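Local coordinates for chinitase A (Streptomyces coelicolor, PDB 3EBV), which probably acts as an endochitinase that binds and hydrolyses chitin, this chain being the family 18 glycosyl hydrolase domain of a longer, probably secreted protein, at residues Ser157-Gly161 with Tyr162-Ala166. Residues are numbered along the deposited sequence; the frame is centred on the assembly and turned at random.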
loop_
_atom_site.group_PDB
_atom_site.type_symbol
_atom_site.label_atom_id
_atom_site.label_comp_id
_atom_site.label_asym_id
_atom_site.label_seq_id
_atom_site.Cartn_x
_atom_site.Cartn_y
_atom_site.Cartn_z
ATOM N N SER A 157 7.572 16.288 2.012
ATOM C CA SER A 157 8.086 16.769 3.295
ATOM C C SER A 157 7.132 16.282 4.372
ATOM O O SER A 157 6.031 15.765 4.083
ATOM C CB SER A 157 8.139 18.303 3.348
ATOM O OG SER A 157 6.858 18.887 3.452
ATOM N N THR A 158 7.539 16.497 5.617
ATOM C CA THR A 158 6.738 16.088 6.769
ATOM C C THR A 158 5.462 16.895 6.868
ATOM O O THR A 158 4.588 16.529 7.630
ATOM C CB THR A 158 7.516 16.204 8.080
ATOM O OG1 THR A 158 7.906 17.567 8.248
ATOM C CG2 THR A 158 8.750 15.309 8.082
ATOM N N GLN A 159 5.352 17.943 6.055
ATOM C CA GLN A 159 4.151 18.763 5.969
ATOM C C GLN A 159 3.083 18.197 5.022
ATOM O O GLN A 159 1.988 18.703 4.994
ATOM C CB GLN A 159 4.517 20.220 5.558
ATOM C CG GLN A 159 5.617 20.870 6.428
ATOM C CD GLN A 159 5.342 20.686 7.907
ATOM O OE1 GLN A 159 6.174 20.147 8.663
ATOM N NE2 GLN A 159 4.153 21.104 8.329
ATOM N N GLY A 160 3.404 17.189 4.210
ATOM C CA GLY A 160 2.378 16.618 3.321
ATOM C C GLY A 160 1.242 16.050 4.166
ATOM O O GLY A 160 1.493 15.567 5.265
ATOM N N GLY A 161 0.019 16.059 3.642
ATOM C CA GLY A 161 -1.132 15.563 4.432
ATOM C C GLY A 161 -0.976 14.113 4.845
ATOM O O GLY A 161 -1.181 13.766 6.023
ATOM N N TYR A 162 -0.613 13.229 3.904
ATOM C CA TYR A 162 -0.295 11.850 4.277
ATOM C C TYR A 162 0.844 11.754 5.304
ATOM O O TYR A 162 0.797 10.958 6.231
ATOM C CB TYR A 162 0.075 10.999 3.035
ATOM C CG TYR A 162 -1.086 10.324 2.354
ATOM C CD1 TYR A 162 -1.832 10.991 1.387
ATOM C CD2 TYR A 162 -1.392 9.006 2.672
ATOM C CE1 TYR A 162 -2.935 10.341 0.728
ATOM C CE2 TYR A 162 -2.447 8.329 2.012
ATOM C CZ TYR A 162 -3.203 9.027 1.057
ATOM O OH TYR A 162 -4.253 8.320 0.484
ATOM N N PHE A 163 1.904 12.560 5.122
ATOM C CA PHE A 163 3.063 12.443 5.965
ATOM C C PHE A 163 2.678 12.866 7.404
ATOM O O PHE A 163 3.023 12.162 8.360
ATOM C CB PHE A 163 4.229 13.282 5.387
ATOM C CG PHE A 163 5.604 12.764 5.747
ATOM C CD1 PHE A 163 6.652 12.827 4.792
ATOM C CD2 PHE A 163 5.879 12.209 6.991
ATOM C CE1 PHE A 163 7.966 12.354 5.142
ATOM C CE2 PHE A 163 7.190 11.732 7.343
ATOM C CZ PHE A 163 8.224 11.828 6.382
ATOM N N GLN A 164 1.956 13.984 7.518
ATOM C CA GLN A 164 1.545 14.468 8.854
ATOM C C GLN A 164 0.672 13.416 9.540
ATOM O O GLN A 164 0.844 13.138 10.715
ATOM C CB GLN A 164 0.759 15.756 8.734
ATOM C CG GLN A 164 0.455 16.391 10.097
ATOM C CD GLN A 164 1.685 16.690 10.896
ATOM O OE1 GLN A 164 2.005 15.984 11.901
ATOM N NE2 GLN A 164 2.422 17.729 10.456
ATOM N N THR A 165 -0.241 12.817 8.760
ATOM C CA THR A 165 -1.133 11.785 9.308
ATOM C C THR A 165 -0.332 10.598 9.779
ATOM O O THR A 165 -0.496 10.086 10.897
ATOM C CB THR A 165 -2.211 11.369 8.299
ATOM O OG1 THR A 165 -2.928 12.529 7.867
ATOM C CG2 THR A 165 -3.215 10.338 8.921
ATOM N N ALA A 166 0.568 10.114 8.901
ATOM C CA ALA A 166 1.404 8.981 9.234
ATOM C C ALA A 166 2.183 9.200 10.553
ATOM O O ALA A 166 2.237 8.316 11.433
ATOM C CB ALA A 166 2.364 8.707 8.058
#
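Phe163, in the first turn of helix 161-168, lays one face of its ring against the backbone of the turn that leads into the helix. Thr158 CA stands 3.9 Å from the ring centroid and 19° off its normal, a CH-pi contact, and the methyl CG2 of Thr158 extends the cover to the far rim, 3.9 Å from Phe163 CZ. With CG anti to the backbone N (chi1 -152°), the phenyl group is carried back over the loop, where Phe163 CD1 also comes 3.1 Å from Ser157 O. The same carbonyl accepts a hydrogen bond from Gly160 N, closing a type I beta turn from Ser157 to Gly160. Were Phe163 replaced by an alanine, the turn would probably lose the ring that Thr158 rests on, leaving a gap between it and the helix.

Gly160 is the N-cap, and its carbonyl takes the first helical bond, Gln164 N to Gly160 O, 2.8 Å long and nearly straight at 170°. One residue on, Gly161 O is gripped twice by Thr165, by its N at 3.0 Å and by OG1 at 2.8 Å, the two donors arriving from opposite faces of the carbonyl plane; the OG1 bond also satisfies the hydroxyl of the buried Thr165.

The outer side is looser. There Gln159 N donates to Ser157 OG in an ST turn, and Thr158 OG1 donates to Gln159 OE1 at 3.1 Å, yet the exposed Gln159 side chain barely approaches the helix.

Inward, Tyr162 packs on Met148 of strand 145-148 and its OH bonds to Leu120 O at the end of strand 115-120, while Thr165 fits against Met129 and Thr130 of helix 126-140, seating this outer helix of the TIM barrel between the parallel strands and the preceding helix.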